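Local coordinates for protein putative glycoside hydrolase (Bacteroides thetaiotaomicron VPI-5482, PDB 3HBZ) that is of unproven function but binds calcium and may act in carbohydrate metabolism, possibly as a glycoside hydrolase, at residues M175-D188 / A192-L204. Numbering follows the deposited sequence.
Sequences MPIAAGNLFIGSFD and AMSNPLKATKFGL
Phe-202 turns the edge of its ring to the face of Phe-183, a T-shaped stack with planes at 86° and centroids 5.1 Å apart. Phe-183 takes chi1 55°, with CG between its backbone N and carbonyl carbon, and this puts the ring against Thr-200 and Phe-202. Its CZ meets CB of Thr-200 at 3.8 Å. With an alanine at Phe-183, the edge of Phe-202 would probably lose its facing ring and a gap would open beside Thr-200. Further along, the far end of the Phe-187 ring meets Ala-192 and Ala-199, with CE1 3.6 Å from CB of Ala-199. The selenomethionine Met-175 bends at chi3 to bring CE to Pro-196. Backbone bonds join the antiparallel strands 185-187 and 200-202: Ser-186 and Lys-201 bond both ways, and Asp-188 N gives a nearly straight bond (167°) to Ala-199 O. Gly-185 lies so close to Lys-201 O that a side chain would clash. At the polar edge, Asp-188 OD2 and Lys-201 NZ form a long salt bridge (3.6 Å); Asp-188 OD1 bonds Gly-190 N. This strand pair follows strand 177-183, which pairs with strands 158-165 and 306-313. Strand 306-313 also pairs with strand 200-205 and packs on Phe-202, while Phe-187 touches helix 130-134.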
loop_
_atom_site.group_PDB
_atom_site.type_symbol
_atom_site.label_atom_id
_atom_site.label_comp_id
_atom_site.label_asym_id
_atom_site.label_seq_id
_atom_site.Cartn_x
_atom_site.Cartn_y
_atom_site.Cartn_z
HETATM N N MSE A 175 6.295 15.807 12.226
HETATM C CA MSE A 175 5.668 14.491 12.110
HETATM C C MSE A 175 6.007 13.600 13.330
HETATM O O MSE A 175 6.724 12.631 13.197
HETATM C CB MSE A 175 6.167 13.869 10.806
HETATM C CG MSE A 175 5.773 14.668 9.559
HETATM SE SE MSE A 175 6.553 13.935 7.926
HETATM C CE MSE A 175 5.775 12.133 8.018
ATOM N N PRO A 176 5.483 13.939 14.522
ATOM C CA PRO A 176 5.979 13.324 15.781
ATOM C C PRO A 176 5.551 11.884 16.059
ATOM O O PRO A 176 6.180 11.216 16.882
ATOM C CB PRO A 176 5.469 14.265 16.870
ATOM C CG PRO A 176 4.212 14.944 16.232
ATOM C CD PRO A 176 4.452 14.968 14.750
ATOM N N ILE A 177 4.570 11.373 15.344
ATOM C CA ILE A 177 4.133 9.987 15.509
ATOM C C ILE A 177 3.852 9.393 14.141
ATOM O O ILE A 177 3.739 10.130 13.153
ATOM C CB ILE A 177 2.865 9.863 16.389
ATOM C CG1 ILE A 177 1.683 10.543 15.711
ATOM C CG2 ILE A 177 3.103 10.409 17.880
ATOM C CD1 ILE A 177 0.300 10.277 16.411
ATOM N N ALA A 178 3.800 8.060 14.081
ATOM C CA ALA A 178 3.514 7.325 12.869
ATOM C C ALA A 178 2.475 6.246 13.163
ATOM O O ALA A 178 2.750 5.285 13.899
ATOM C CB ALA A 178 4.847 6.642 12.334
ATOM N N ALA A 179 1.291 6.381 12.599
ATOM C CA ALA A 179 0.279 5.376 12.759
ATOM C C ALA A 179 0.678 4.129 12.031
ATOM O O ALA A 179 1.283 4.206 10.988
ATOM C CB ALA A 179 -1.121 5.858 12.202
ATOM N N GLY A 180 0.316 2.971 12.558
ATOM C CA GLY A 180 0.467 1.745 11.779
ATOM C C GLY A 180 -0.669 1.706 10.773
ATOM O O GLY A 180 -1.860 1.830 11.139
ATOM N N ASN A 181 -0.329 1.497 9.524
ATOM C CA ASN A 181 -1.320 1.306 8.485
ATOM C C ASN A 181 -1.014 0.164 7.505
ATOM O O ASN A 181 0.096 -0.390 7.432
ATOM C CB ASN A 181 -1.555 2.625 7.722
ATOM C CG ASN A 181 -0.301 3.138 7.068
ATOM O OD1 ASN A 181 0.786 2.556 7.198
ATOM N ND2 ASN A 181 -0.443 4.217 6.350
ATOM N N LEU A 182 -2.044 -0.193 6.752
ATOM C CA LEU A 182 -1.890 -1.133 5.673
ATOM C C LEU A 182 -2.987 -0.799 4.708
ATOM O O LEU A 182 -4.141 -0.575 5.130
ATOM C CB LEU A 182 -2.036 -2.588 6.127
ATOM C CG LEU A 182 -1.544 -3.650 5.146
ATOM C CD1 LEU A 182 0.010 -3.728 5.287
ATOM C CD2 LEU A 182 -2.241 -5.058 5.388
ATOM N N PHE A 183 -2.657 -0.803 3.420
ATOM C CA PHE A 183 -3.657 -0.517 2.424
ATOM C C PHE A 183 -3.382 -1.105 1.048
ATOM O O PHE A 183 -2.264 -1.426 0.701
ATOM C CB PHE A 183 -3.846 1.015 2.310
ATOM C CG PHE A 183 -2.555 1.782 2.014
ATOM C CD1 PHE A 183 -1.679 2.149 3.027
ATOM C CD2 PHE A 183 -2.225 2.120 0.737
ATOM C CE1 PHE A 183 -0.536 2.838 2.772
ATOM C CE2 PHE A 183 -1.073 2.803 0.466
ATOM C CZ PHE A 183 -0.220 3.178 1.486
ATOM N N ILE A 184 -4.440 -1.201 0.266
ATOM C CA ILE A 184 -4.339 -1.546 -1.132
ATOM C C ILE A 184 -3.938 -0.300 -1.920
ATOM O O ILE A 184 -4.593 0.731 -1.869
ATOM C CB ILE A 184 -5.622 -2.134 -1.674
ATOM C CG1 ILE A 184 -5.880 -3.512 -1.034
ATOM C CG2 ILE A 184 -5.570 -2.251 -3.299
ATOM C CD1 ILE A 184 -7.248 -4.083 -1.431
ATOM N N GLY A 185 -2.870 -0.413 -2.688
ATOM C CA GLY A 185 -2.300 0.782 -3.346
ATOM C C GLY A 185 -0.774 0.745 -3.308
ATOM O O GLY A 185 -0.155 -0.330 -3.340
ATOM N N SER A 186 -0.160 1.922 -3.217
ATOM C CA SER A 186 1.273 1.986 -3.063
ATOM C C SER A 186 1.709 3.154 -2.188
ATOM O O SER A 186 0.937 4.087 -1.934
ATOM C CB SER A 186 1.944 2.074 -4.442
ATOM O OG SER A 186 1.504 3.216 -5.136
ATOM N N PHE A 187 2.957 3.086 -1.732
ATOM C CA PHE A 187 3.528 4.144 -0.880
ATOM C C PHE A 187 4.633 4.835 -1.667
ATOM O O PHE A 187 5.595 4.223 -2.053
ATOM C CB PHE A 187 4.094 3.604 0.422
ATOM C CG PHE A 187 4.541 4.702 1.407
ATOM C CD1 PHE A 187 3.622 5.390 2.136
ATOM C CD2 PHE A 187 5.860 5.041 1.546
ATOM C CE1 PHE A 187 3.994 6.373 3.027
ATOM C CE2 PHE A 187 6.250 6.056 2.419
ATOM C CZ PHE A 187 5.315 6.700 3.163
ATOM N N ASP A 188 4.459 6.119 -1.944
ATOM C CA ASP A 188 5.416 6.860 -2.748
ATOM C C ASP A 188 6.417 7.516 -1.821
ATOM O O ASP A 188 6.153 8.575 -1.246
ATOM C CB ASP A 188 4.669 7.861 -3.607
ATOM C CG ASP A 188 5.598 8.813 -4.387
ATOM O OD1 ASP A 188 6.820 8.790 -4.215
ATOM O OD2 ASP A 188 5.047 9.602 -5.126
ATOM N N ALA A 192 7.282 11.001 1.333
ATOM C CA ALA A 192 7.076 10.484 2.672
ATOM C C ALA A 192 7.211 11.556 3.758
ATOM O O ALA A 192 6.507 11.539 4.751
ATOM C CB ALA A 192 8.071 9.347 2.966
HETATM N N MSE A 193 8.131 12.484 3.559
HETATM C CA MSE A 193 8.396 13.488 4.548
HETATM C C MSE A 193 8.312 14.895 3.974
HETATM O O MSE A 193 8.941 15.793 4.487
HETATM C CB MSE A 193 9.783 13.210 5.132
HETATM C CG MSE A 193 9.760 12.083 6.066
HETATM SE SE MSE A 193 11.370 11.992 7.139
HETATM C CE MSE A 193 10.644 11.415 8.711
ATOM N N SER A 194 7.595 15.074 2.878
ATOM C CA SER A 194 7.424 16.407 2.265
ATOM C C SER A 194 5.946 16.628 2.093
ATOM O O SER A 194 5.471 17.650 2.450
ATOM C CB SER A 194 8.160 16.492 0.924
ATOM O OG SER A 194 7.814 15.382 0.140
ATOM N N ASN A 195 5.204 15.611 1.616
ATOM C CA ASN A 195 3.729 15.657 1.521
ATOM C C ASN A 195 3.147 14.271 1.911
ATOM O O ASN A 195 2.720 13.521 1.043
ATOM C CB ASN A 195 3.297 15.966 0.074
ATOM C CG ASN A 195 3.534 17.417 -0.332
ATOM O OD1 ASN A 195 2.756 18.284 0.017
ATOM N ND2 ASN A 195 4.574 17.664 -1.120
ATOM N N PRO A 196 3.184 13.900 3.205
ATOM C CA PRO A 196 2.932 12.503 3.572
ATOM C C PRO A 196 1.545 11.992 3.181
ATOM O O PRO A 196 1.356 10.794 2.905
ATOM C CB PRO A 196 3.133 12.486 5.093
ATOM C CG PRO A 196 3.055 13.900 5.519
ATOM C CD PRO A 196 3.636 14.687 4.356
ATOM N N LEU A 197 0.575 12.883 3.138
ATOM C CA LEU A 197 -0.767 12.469 2.738
ATOM C C LEU A 197 -0.824 12.075 1.252
ATOM O O LEU A 197 -1.723 11.352 0.859
ATOM C CB LEU A 197 -1.767 13.589 3.006
ATOM C CG LEU A 197 -2.064 14.032 4.456
ATOM C CD1 LEU A 197 -3.035 15.272 4.457
ATOM C CD2 LEU A 197 -2.628 12.871 5.340
ATOM N N LYS A 198 0.083 12.646 0.436
ATOM C CA LYS A 198 0.235 12.272 -0.974
ATOM C C LYS A 198 1.028 10.982 -1.136
ATOM O O LYS A 198 0.986 10.373 -2.190
ATOM C CB LYS A 198 0.934 13.365 -1.774
ATOM C CG LYS A 198 0.239 14.772 -1.752
ATOM C CD LYS A 198 -1.060 14.781 -2.435
ATOM C CE LYS A 198 -0.979 14.993 -3.944
ATOM N NZ LYS A 198 -2.372 14.650 -4.449
ATOM N N ALA A 199 1.755 10.582 -0.103
ATOM C CA ALA A 199 2.564 9.373 -0.146
ATOM C C ALA A 199 1.722 8.099 -0.165
ATOM O O ALA A 199 2.140 7.095 -0.754
ATOM C CB ALA A 199 3.524 9.334 1.045
ATOM N N THR A 200 0.577 8.106 0.501
ATOM C CA THR A 200 -0.311 6.934 0.551
ATOM C C THR A 200 -1.269 6.963 -0.627
ATOM O O THR A 200 -2.297 7.645 -0.595
ATOM C CB THR A 200 -1.091 6.859 1.886
ATOM O OG1 THR A 200 -1.785 8.067 2.085
ATOM C CG2 THR A 200 -0.154 6.688 3.060
ATOM N N LYS A 201 -0.938 6.184 -1.664
ATOM C CA LYS A 201 -1.742 6.128 -2.858
ATOM C C LYS A 201 -2.688 4.954 -2.755
ATOM O O LYS A 201 -2.272 3.817 -2.771
ATOM C CB LYS A 201 -0.878 6.017 -4.102
ATOM C CG LYS A 201 -0.013 7.272 -4.334
ATOM C CD LYS A 201 0.792 7.196 -5.618
ATOM C CE LYS A 201 1.299 8.592 -6.051
ATOM N NZ LYS A 201 2.324 8.568 -7.165
ATOM N N PHE A 202 -3.966 5.264 -2.642
ATOM C CA PHE A 202 -4.987 4.276 -2.337
ATOM C C PHE A 202 -5.681 3.777 -3.586
ATOM O O PHE A 202 -6.313 4.554 -4.338
ATOM C CB PHE A 202 -6.075 4.900 -1.440
ATOM C CG PHE A 202 -5.581 5.406 -0.092
ATOM C CD1 PHE A 202 -4.772 4.621 0.723
ATOM C CD2 PHE A 202 -5.995 6.658 0.384
ATOM C CE1 PHE A 202 -4.347 5.065 1.991
ATOM C CE2 PHE A 202 -5.588 7.101 1.669
ATOM C CZ PHE A 202 -4.772 6.317 2.465
ATOM N N GLY A 203 -5.603 2.468 -3.786
ATOM C CA GLY A 203 -6.543 1.753 -4.667
ATOM C C GLY A 203 -5.880 1.023 -5.815
ATOM O O GLY A 203 -4.876 1.495 -6.336
ATOM N N LEU A 204 -6.472 -0.098 -6.228
ATOM C CA LEU A 204 -6.085 -0.782 -7.433
ATOM C C LEU A 204 -7.364 -1.156 -8.194
ATOM O O LEU A 204 -8.464 -1.144 -7.619
ATOM C CB LEU A 204 -5.251 -2.020 -7.110
ATOM C CG LEU A 204 -3.800 -1.778 -6.616
ATOM C CD1 LEU A 204 -3.114 -3.136 -6.217
ATOM C CD2 LEU A 204 -3.000 -1.025 -7.649
#